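Local coordinates for putative cytoplasmic protein (Salmonella enterica subsp. enterica serovar Typhimurium, PDB 4IQN), which is of unknown function, a putative cytoplasmic protein belonging to an uncharacterised domain family, at residues 33-41 / 81-92; 120-128 / 135-143. All coordinates share one frame; numbering follows the deposited sequence. Where two conformers were deposited one is given.

Contact 1: residues 33-41 / 81-92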
loop_
_atom_site.group_PDB
_atom_site.type_symbol
_atom_site.label_atom_id
_atom_site.label_comp_id
_atom_site.label_asym_id
_atom_site.label_seq_id
_atom_site.Cartn_x
_atom_site.Cartn_y
_atom_site.Cartn_z
ATOM N N SER A 33 7.668 -10.577 -14.646
ATOM C CA SER A 33 8.560 -11.596 -14.063
ATOM C C SER A 33 9.835 -11.065 -13.452
ATOM O O SER A 33 10.372 -11.687 -12.542
ATOM C CB SER A 33 8.977 -12.600 -15.130
ATOM O OG SER A 33 7.900 -13.445 -15.391
ATOM N N ARG A 34 10.346 -9.955 -13.980
ATOM C CA ARG A 34 11.587 -9.344 -13.483
ATOM C C ARG A 34 11.380 -8.557 -12.179
ATOM O O ARG A 34 12.355 -8.215 -11.493
ATOM C CB ARG A 34 12.179 -8.337 -14.494
ATOM C CG ARG A 34 12.331 -8.770 -15.942
ATOM C CD ARG A 34 12.579 -7.534 -16.823
ATOM N NE ARG A 34 13.856 -6.863 -16.533
ATOM C CZ ARG A 34 14.037 -5.671 -15.938
ATOM N NH1 ARG A 34 13.026 -4.929 -15.482
ATOM N NH2 ARG A 34 15.278 -5.216 -15.776
ATOM N N LEU A 35 10.138 -8.231 -11.853
ATOM C CA LEU A 35 9.880 -7.319 -10.737
ATOM C C LEU A 35 10.161 -7.951 -9.384
ATOM O O LEU A 35 9.849 -9.112 -9.140
ATOM C CB LEU A 35 8.447 -6.778 -10.767
ATOM C CG LEU A 35 8.052 -5.960 -12.015
ATOM C CD1 LEU A 35 6.580 -5.619 -11.903
ATOM C CD2 LEU A 35 8.872 -4.688 -12.175
ATOM N N ARG A 36 10.772 -7.155 -8.524
ATOM C CA ARG A 36 11.016 -7.491 -7.130
ATOM C C ARG A 36 10.723 -6.230 -6.323
ATOM O O ARG A 36 10.594 -5.142 -6.894
ATOM C CB ARG A 36 12.476 -7.912 -6.937
ATOM C CG ARG A 36 12.872 -9.152 -7.740
ATOM C CD ARG A 36 12.522 -10.465 -7.070
ATOM N NE ARG A 36 13.293 -10.612 -5.842
ATOM C CZ ARG A 36 13.155 -11.595 -4.963
ATOM N NH1 ARG A 36 12.268 -12.569 -5.157
ATOM N NH2 ARG A 36 13.917 -11.594 -3.878
ATOM N N VAL A 37 10.620 -6.352 -5.005
ATOM C CA VAL A 37 10.458 -5.166 -4.158
ATOM C C VAL A 37 11.514 -5.197 -3.042
ATOM O O VAL A 37 11.822 -6.270 -2.487
ATOM C CB VAL A 37 8.990 -5.043 -3.602
ATOM C CG1 VAL A 37 8.580 -6.296 -2.897
ATOM C CG2 VAL A 37 8.839 -3.802 -2.701
ATOM N N ARG A 38 12.081 -4.032 -2.709
ATOM C CA ARG A 38 12.908 -3.942 -1.496
ATOM C C ARG A 38 12.179 -4.494 -0.268
ATOM O O ARG A 38 10.972 -4.279 -0.114
ATOM C CB ARG A 38 13.382 -2.506 -1.268
ATOM C CG ARG A 38 14.406 -2.061 -2.300
ATOM C CD ARG A 38 15.746 -2.690 -2.031
ATOM N NE ARG A 38 16.802 -2.107 -2.876
ATOM C CZ ARG A 38 17.441 -0.984 -2.591
ATOM N NH1 ARG A 38 17.146 -0.308 -1.481
ATOM N NH2 ARG A 38 18.389 -0.534 -3.414
ATOM N N LYS A 39 12.894 -5.240 0.576
ATOM C CA LYS A 39 12.320 -5.832 1.786
ATOM C C LYS A 39 12.164 -4.814 2.919
ATOM O O LYS A 39 11.230 -4.924 3.727
ATOM C CB LYS A 39 13.188 -7.006 2.253
ATOM C CG LYS A 39 12.786 -7.757 3.515
ATOM C CD LYS A 39 11.498 -8.569 3.380
ATOM C CE LYS A 39 11.121 -9.325 4.666
ATOM N NZ LYS A 39 11.846 -10.601 4.834
ATOM N N TYR A 40 13.059 -3.834 2.979
ATOM C CA TYR A 40 13.133 -2.912 4.116
ATOM C C TYR A 40 12.959 -1.467 3.711
ATOM O O TYR A 40 13.196 -1.074 2.569
ATOM C CB TYR A 40 14.472 -3.093 4.843
ATOM C CG TYR A 40 14.657 -4.488 5.408
ATOM C CD1 TYR A 40 13.949 -4.883 6.500
ATOM C CD2 TYR A 40 15.537 -5.423 4.814
ATOM C CE1 TYR A 40 14.070 -6.151 7.025
ATOM C CE2 TYR A 40 15.677 -6.703 5.350
ATOM C CZ TYR A 40 14.928 -7.048 6.459
ATOM O OH TYR A 40 14.998 -8.275 7.026
ATOM N N ARG A 41 12.504 -0.659 4.671
ATOM C CA ARG A 41 12.377 0.752 4.449
ATOM C C ARG A 41 13.727 1.465 4.232
ATOM O O ARG A 41 13.840 2.432 3.475
ATOM C CB ARG A 41 11.662 1.389 5.632
ATOM C CG ARG A 41 11.232 2.773 5.243
ATOM C CD ARG A 41 9.836 3.123 5.626
ATOM N NE ARG A 41 8.986 2.007 5.943
ATOM C CZ ARG A 41 8.116 2.027 6.944
ATOM N NH1 ARG A 41 7.980 3.123 7.690
ATOM N NH2 ARG A 41 7.402 0.959 7.204
ATOM N N ILE A 81 10.017 2.134 -9.421
ATOM C CA ILE A 81 10.585 0.983 -10.108
ATOM C C ILE A 81 11.878 1.422 -10.782
ATOM O O ILE A 81 11.854 2.320 -11.602
ATOM C CB ILE A 81 9.618 0.433 -11.182
ATOM C CG1 ILE A 81 8.304 -0.053 -10.548
ATOM C CG2 ILE A 81 10.261 -0.726 -11.927
ATOM C CD1 ILE A 81 7.312 -0.640 -11.527
ATOM N N ASP A 82 12.993 0.780 -10.450
ATOM C CA ASP A 82 14.262 1.068 -11.106
ATOM C C ASP A 82 14.491 0.250 -12.386
ATOM O O ASP A 82 13.640 -0.533 -12.766
ATOM C CB ASP A 82 15.437 0.948 -10.111
ATOM C CG ASP A 82 15.790 -0.482 -9.717
ATOM O OD1 ASP A 82 15.473 -1.415 -10.437
ATOM O OD2 ASP A 82 16.449 -0.646 -8.657
ATOM N N ASN A 83 15.643 0.487 -13.040
ATOM C CA ASN A 83 16.125 -0.263 -14.192
ATOM C C ASN A 83 16.201 -1.769 -14.102
ATOM O O ASN A 83 15.992 -2.484 -15.102
ATOM C CB ASN A 83 17.553 0.198 -14.496
ATOM C CG ASN A 83 17.568 1.415 -15.320
ATOM O OD1 ASN A 83 16.517 1.873 -15.759
ATOM N ND2 ASN A 83 18.752 1.967 -15.546
ATOM N N GLU A 84 16.527 -2.240 -12.913
ATOM C CA GLU A 84 16.690 -3.659 -12.651
ATOM C C GLU A 84 15.332 -4.302 -12.370
ATOM O O GLU A 84 15.214 -5.521 -12.249
ATOM C CB GLU A 84 17.617 -3.802 -11.449
ATOM C CG GLU A 84 19.007 -3.217 -11.720
ATOM C CD GLU A 84 19.845 -4.195 -12.470
ATOM O OE1 GLU A 84 19.935 -5.347 -11.991
ATOM O OE2 GLU A 84 20.386 -3.836 -13.513
ATOM N N GLY A 85 14.298 -3.478 -12.318
ATOM C CA GLY A 85 12.951 -3.945 -11.955
ATOM C C GLY A 85 12.656 -4.017 -10.459
ATOM O O GLY A 85 11.674 -4.627 -10.057
ATOM N N VAL A 86 13.494 -3.393 -9.636
ATOM C CA VAL A 86 13.285 -3.389 -8.213
ATOM C C VAL A 86 12.424 -2.192 -7.831
ATOM O O VAL A 86 12.760 -1.066 -8.166
ATOM C CB VAL A 86 14.628 -3.323 -7.431
ATOM C CG1 VAL A 86 14.372 -3.242 -5.926
ATOM C CG2 VAL A 86 15.494 -4.539 -7.751
ATOM N N ILE A 87 11.324 -2.461 -7.119
ATOM C CA ILE A 87 10.486 -1.411 -6.530
ATOM C C ILE A 87 11.137 -0.965 -5.232
ATOM O O ILE A 87 11.207 -1.739 -4.281
ATOM C CB ILE A 87 9.065 -1.926 -6.227
ATOM C CG1 ILE A 87 8.386 -2.425 -7.521
ATOM C CG2 ILE A 87 8.255 -0.826 -5.581
ATOM C CD1 ILE A 87 7.066 -3.160 -7.338
ATOM N N HIS A 88 11.627 0.272 -5.210
ATOM C CA HIS A 88 12.256 0.828 -4.003
ATOM C C HIS A 88 11.140 1.190 -3.007
ATOM O O HIS A 88 10.017 1.435 -3.405
ATOM C CB HIS A 88 13.103 2.034 -4.351
ATOM C CG HIS A 88 14.357 1.678 -5.093
ATOM N ND1 HIS A 88 15.613 1.903 -4.581
ATOM C CD2 HIS A 88 14.538 1.057 -6.279
ATOM C CE1 HIS A 88 16.518 1.460 -5.439
ATOM N NE2 HIS A 88 15.889 0.935 -6.473
ATOM N N SER A 89 11.463 1.144 -1.725
ATOM C CA SER A 89 10.493 1.429 -0.694
ATOM C C SER A 89 10.003 2.872 -0.767
ATOM O O SER A 89 10.710 3.798 -1.116
ATOM C CB SER A 89 11.018 1.089 0.736
ATOM O OG SER A 89 9.999 1.364 1.725
ATOM N N TYR A 90 8.750 3.048 -0.377
ATOM C CA TYR A 90 8.190 4.350 -0.164
ATOM C C TYR A 90 8.366 4.641 1.316
ATOM O O TYR A 90 8.417 3.725 2.136
ATOM C CB TYR A 90 6.699 4.269 -0.485
ATOM C CG TYR A 90 5.941 5.546 -0.562
ATOM C CD1 TYR A 90 5.852 6.260 -1.766
ATOM C CD2 TYR A 90 5.241 6.050 0.572
ATOM C CE1 TYR A 90 5.133 7.436 -1.849
ATOM C CE2 TYR A 90 4.545 7.233 0.489
ATOM C CZ TYR A 90 4.476 7.894 -0.727
ATOM O OH TYR A 90 3.765 9.027 -0.860
ATOM N N SER A 91 8.427 5.905 1.661
ATOM C CA SER A 91 8.533 6.292 3.070
ATOM C C SER A 91 7.466 7.338 3.295
ATOM O O SER A 91 7.337 8.239 2.491
ATOM C CB SER A 91 9.930 6.847 3.388
ATOM O OG SER A 91 10.017 7.253 4.763
ATOM N N PRO A 92 6.710 7.233 4.402
ATOM C CA PRO A 92 5.576 8.083 4.577
ATOM C C PRO A 92 5.852 9.456 5.205
ATOM O O PRO A 92 4.999 10.017 5.873
ATOM C CB PRO A 92 4.728 7.256 5.533
ATOM C CG PRO A 92 5.750 6.671 6.459
ATOM C CD PRO A 92 6.910 6.343 5.560
HETATM O O HOH W 1 12.621 -1.888 -15.078
HETATM O O HOH W 2 14.240 -6.956 -9.939
#
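The carbonyl O of Arg36 takes the shortest bond between 33-41 and 81-92: Ile87 N reaches it at 2.8 Å and nearly straight, 175° at the hydrogen, while Val86 CA brings its C-H to the same oxygen. Arg36 N then donates to Gly85 O and Arg38 N to Ile87 O, a short parallel ladder in which the 36-38 strand gives and takes in turn. On one side of it Val37 CG2, anti to the backbone N, lies 4.0 Å from Ile87 CB; on the other, the bent chain of Arg38 brings CG to 3.8 Å from Val86 CG1. The side chains of Arg38 and His88 run alongside each other, their planes 47° apart, with His88 CE1 over one face of the Arg38 guanidinium and 3.4 Å from Arg38 NH2; Arg38 NH1 is held by Pro43 O. Asp82 fixes this histidine from within its own segment: His88 NE2 donates to OD2, in the plane of the ring, and Val86 N to OD1. At the turn of Asp82 to Gly85, Arg34 NH2 meets a lone pair of Asn83 O at 2.9 Å, in the guanidinium plane, and waters link Arg34 NH1 with Asp82 O and Arg34 O with Glu84 O. At the other end Arg41 CG lies 4.0 Å from Ser89 OG, while the Arg41 guanidinium is salt-bridged to Glu210. Strand 36-38 is the middle of a small mixed sheet, flanked by 86-87 and by 48-49, with Arg36 salt-bridged to Glu50; past His88, Ser89 and Tyr90 run on against strand 124-128.

Contact 2: residues 120-128 / 135-143; sequences PRLPALIRI and AIFIYITER
Pro123 lays its CG over one face of the Tyr139 ring, 3.7 Å from the centroid and 25° off the normal, a CH-pi contact at the end of the hairpin where Ala124 lies across from Ile140. Leu125 points the same way as Tyr139 and sets CD2 3.5 Å from Tyr139 CD1, while its CD1 lies over a face of the Phe137 ring, toward the rim. This cluster of proline, leucine and tyrosine is the tight part of the contact, with Pro123 CG only 3.4 Å from Tyr139 CZ; the tyrosine hydroxyl is bonded to Glu210. The opposite face of the hairpin is buried and, within the two segments, aliphatic. Ile126 and Ile138 stand side by side, CB to CB 4.0 Å; Ile126 CD1 meets Ile140 CD1, and Ile128 CG1 crosses to Ile138 CG1 at 3.8 Å. Beneath them Ile126 and Ile138 form a hydrogen-bonded antiparallel pair, with Ile138 N to Ile126 O at 2.8 Å and Ile126 N returning to Ile138 O. Against both stands Arg127, on the face of Leu125 and Phe137, the partly exposed, polar side of the contact but firmly held. Its CG lies anti to the backbone N (chi1 -174°) and the chain bends at chi2, bringing CD to 3.6 Å from Phe137 CE1 and one guanidinium face over Ala135 CB. NH1 bonds back to Ile128 O, and NE forms a salt bridge with Glu95. The two strands form an antiparallel hairpin, their directions 145° apart, at one edge of a four-stranded sheet: 135-140 pairs next with 151-155, Ile128 and Ile136 rest on helix 166-174, and Tyr139 touches helix 190-207.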
loop_
_atom_site.group_PDB
_atom_site.type_symbol
_atom_site.label_atom_id
_atom_site.label_comp_id
_atom_site.label_asym_id
_atom_site.label_seq_id
_atom_site.Cartn_x
_atom_site.Cartn_y
_atom_site.Cartn_z
ATOM N N PRO A 120 15.901 0.624 11.775
ATOM C CA PRO A 120 16.408 -0.281 10.734
ATOM C C PRO A 120 15.573 -1.566 10.490
ATOM O O PRO A 120 15.749 -2.231 9.465
ATOM C CB PRO A 120 17.850 -0.600 11.227
ATOM C CG PRO A 120 17.809 -0.365 12.714
ATOM C CD PRO A 120 16.899 0.825 12.839
ATOM N N ARG A 121 14.707 -1.916 11.446
ATOM C CA ARG A 121 13.787 -3.029 11.298
ATOM C C ARG A 121 12.563 -2.731 10.430
ATOM O O ARG A 121 11.866 -3.667 10.044
ATOM C CB ARG A 121 13.344 -3.549 12.687
ATOM C CG ARG A 121 14.538 -4.005 13.524
ATOM C CD ARG A 121 14.137 -4.859 14.728
ATOM N NE ARG A 121 15.306 -5.132 15.549
ATOM C CZ ARG A 121 15.297 -5.520 16.826
ATOM N NH1 ARG A 121 14.176 -5.695 17.467
ATOM N NH2 ARG A 121 16.433 -5.713 17.469
ATOM N N LEU A 122 12.293 -1.463 10.122
ATOM C CA LEU A 122 11.000 -1.108 9.471
ATOM C C LEU A 122 10.906 -1.790 8.095
ATOM O O LEU A 122 11.897 -1.850 7.360
ATOM C CB LEU A 122 10.811 0.392 9.353
ATOM C CG LEU A 122 10.484 1.150 10.649
ATOM C CD1 LEU A 122 10.723 2.643 10.420
ATOM C CD2 LEU A 122 9.035 0.862 11.095
ATOM N N PRO A 123 9.737 -2.354 7.767
ATOM C CA PRO A 123 9.567 -2.994 6.486
ATOM C C PRO A 123 9.353 -1.983 5.388
ATOM O O PRO A 123 8.962 -0.844 5.636
ATOM C CB PRO A 123 8.282 -3.811 6.660
ATOM C CG PRO A 123 7.514 -3.061 7.682
ATOM C CD PRO A 123 8.532 -2.498 8.614
ATOM N N ALA A 124 9.592 -2.411 4.160
ATOM C CA ALA A 124 9.279 -1.590 2.992
ATOM C C ALA A 124 7.804 -1.312 2.882
ATOM O O ALA A 124 7.024 -2.061 3.432
ATOM C CB ALA A 124 9.758 -2.255 1.718
ATOM N N LEU A 125 7.461 -0.258 2.156
ATOM C CA LEU A 125 6.074 0.106 1.852
ATOM C C LEU A 125 5.938 0.302 0.364
ATOM O O LEU A 125 6.825 0.813 -0.275
ATOM C CB LEU A 125 5.664 1.429 2.534
ATOM C CG LEU A 125 5.815 1.470 4.046
ATOM C CD1 LEU A 125 5.631 2.877 4.600
ATOM C CD2 LEU A 125 4.813 0.513 4.658
ATOM N N ILE A 126 4.794 -0.109 -0.170
ATOM C CA ILE A 126 4.380 0.244 -1.510
ATOM C C ILE A 126 3.160 1.112 -1.372
ATOM O O ILE A 126 2.150 0.679 -0.768
ATOM C CB ILE A 126 4.051 -0.996 -2.376
ATOM C CG1 ILE A 126 5.297 -1.863 -2.641
ATOM C CG2 ILE A 126 3.446 -0.580 -3.702
ATOM C CD1 ILE A 126 4.970 -3.128 -3.431
ATOM N N ARG A 127 3.208 2.307 -1.951
ATOM C CA ARG A 127 2.071 3.238 -1.845
ATOM C C ARG A 127 0.988 2.825 -2.809
ATOM O O ARG A 127 1.258 2.525 -3.967
ATOM C CB ARG A 127 2.517 4.664 -2.164
ATOM C CG ARG A 127 1.502 5.784 -1.958
ATOM C CD ARG A 127 1.030 5.862 -0.530
ATOM N NE ARG A 127 0.602 7.217 -0.217
ATOM C CZ ARG A 127 -0.645 7.678 -0.323
ATOM N NH1 ARG A 127 -1.663 6.896 -0.705
ATOM N NH2 ARG A 127 -0.869 8.933 0.003
ATOM N N ILE A 128 -0.248 2.815 -2.330
ATOM C CA ILE A 128 -1.444 2.562 -3.163
ATOM C C ILE A 128 -2.247 3.861 -3.224
ATOM O O ILE A 128 -2.425 4.535 -2.204
ATOM C CB ILE A 128 -2.310 1.457 -2.544
ATOM C CG1 ILE A 128 -1.581 0.118 -2.552
ATOM C CG2 ILE A 128 -3.702 1.330 -3.225
ATOM C CD1 ILE A 128 -1.340 -0.494 -3.923
ATOM N N ALA A 135 -3.975 7.611 3.488
ATOM C CA ALA A 135 -2.904 6.924 2.728
ATOM C C ALA A 135 -3.049 5.423 2.909
ATOM O O ALA A 135 -3.356 4.944 4.022
ATOM C CB ALA A 135 -1.512 7.403 3.207
ATOM N N ILE A 136 -2.780 4.656 1.840
ATOM C CA ILE A 136 -2.908 3.230 1.857
ATOM C C ILE A 136 -1.543 2.684 1.407
ATOM O O ILE A 136 -0.952 3.239 0.457
ATOM C CB ILE A 136 -3.937 2.743 0.808
ATOM C CG1 ILE A 136 -5.315 3.420 0.928
ATOM C CG2 ILE A 136 -4.071 1.239 0.790
ATOM C CD1 ILE A 136 -5.985 3.145 2.225
ATOM N N PHE A 137 -1.062 1.622 2.071
ATOM C CA PHE A 137 0.251 1.039 1.732
ATOM C C PHE A 137 0.137 -0.471 1.767
ATOM O O PHE A 137 -0.605 -1.052 2.555
ATOM C CB PHE A 137 1.340 1.414 2.736
ATOM C CG PHE A 137 1.411 2.857 3.090
ATOM C CD1 PHE A 137 2.224 3.736 2.391
ATOM C CD2 PHE A 137 0.687 3.357 4.159
ATOM C CE1 PHE A 137 2.291 5.072 2.714
ATOM C CE2 PHE A 137 0.770 4.670 4.502
ATOM C CZ PHE A 137 1.554 5.548 3.785
ATOM N N ILE A 138 0.888 -1.127 0.904
ATOM C CA ILE A 138 1.147 -2.503 1.057
ATOM C C ILE A 138 2.339 -2.588 2.007
ATOM O O ILE A 138 3.375 -1.919 1.787
ATOM C CB ILE A 138 1.441 -3.203 -0.293
ATOM C CG1 ILE A 138 0.370 -2.889 -1.347
ATOM C CG2 ILE A 138 1.494 -4.688 -0.090
ATOM C CD1 ILE A 138 0.692 -3.536 -2.687
ATOM N N TYR A 139 2.178 -3.395 3.043
ATOM C CA TYR A 139 3.146 -3.491 4.148
ATOM C C TYR A 139 4.016 -4.692 3.888
ATOM O O TYR A 139 3.565 -5.826 4.048
ATOM C CB TYR A 139 2.380 -3.655 5.484
ATOM C CG TYR A 139 3.115 -3.187 6.702
ATOM C CD1 TYR A 139 3.470 -1.847 6.859
ATOM C CD2 TYR A 139 3.447 -4.071 7.731
ATOM C CE1 TYR A 139 4.160 -1.405 8.004
ATOM C CE2 TYR A 139 4.137 -3.620 8.879
ATOM C CZ TYR A 139 4.493 -2.293 9.006
ATOM O OH TYR A 139 5.180 -1.843 10.147
ATOM N N ILE A 140 5.269 -4.458 3.462
ATOM C CA ILE A 140 6.087 -5.542 2.935
ATOM C C ILE A 140 6.818 -6.294 4.063
ATOM O O ILE A 140 7.952 -5.992 4.390
ATOM C CB ILE A 140 7.088 -5.008 1.921
ATOM C CG1 ILE A 140 6.413 -4.173 0.840
ATOM C CG2 ILE A 140 7.900 -6.156 1.286
ATOM C CD1 ILE A 140 5.334 -4.869 0.007
ATOM N N THR A 141 6.124 -7.244 4.675
ATOM C CA THR A 141 6.653 -8.058 5.743
ATOM C C THR A 141 6.775 -9.461 5.197
ATOM O O THR A 141 7.797 -9.790 4.580
ATOM C CB THR A 141 5.773 -7.989 6.991
ATOM O OG1 THR A 141 4.426 -8.172 6.594
ATOM C CG2 THR A 141 5.897 -6.637 7.641
ATOM N N GLU A 142 5.739 -10.268 5.338
ATOM C CA GLU A 142 5.793 -11.669 4.911
ATOM C C GLU A 142 4.519 -11.919 4.136
ATOM O O GLU A 142 3.462 -11.388 4.501
ATOM C CB GLU A 142 5.882 -12.639 6.107
ATOM C CG GLU A 142 7.086 -12.466 7.024
ATOM C CD GLU A 142 8.422 -12.770 6.325
ATOM O OE1 GLU A 142 8.419 -13.580 5.367
ATOM O OE2 GLU A 142 9.487 -12.201 6.719
ATOM N N ARG A 143 4.623 -12.681 3.056
ATOM C CA ARG A 143 3.437 -13.097 2.315
ATOM C C ARG A 143 2.677 -14.226 3.006
ATOM O O ARG A 143 3.242 -15.082 3.669
ATOM C CB ARG A 143 3.813 -13.499 0.898
ATOM C CG ARG A 143 4.470 -12.357 0.158
ATOM C CD ARG A 143 4.442 -12.502 -1.355
ATOM N NE ARG A 143 4.953 -13.786 -1.791
ATOM C CZ ARG A 143 4.744 -14.292 -3.003
ATOM N NH1 ARG A 143 4.030 -13.626 -3.948
ATOM N NH2 ARG A 143 5.244 -15.478 -3.276
#

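In the fold
Contact 2 is the more interior of the two, a buried hairpin whose centre lies about 7 Å from that of the chain, against about 13 Å for contact 1, which is only partly buried. Their chemistry follows: isoleucines and aromatic rings dominate 120-128 / 135-143, whereas arginines, a histidine-carboxylate pair and bridging waters fill much of 33-41 / 81-92. One joins strands close in sequence in an antiparallel sheet; the other brings distant segments together in parallel. They meet along 123-125, where Tyr90 N lies 3.0 Å from Leu125 O and Arg41 NH2 2.9 Å from Pro123 O, both probable hydrogen bonds that tie the loops leaving the small mixed sheet to the edge of the larger one.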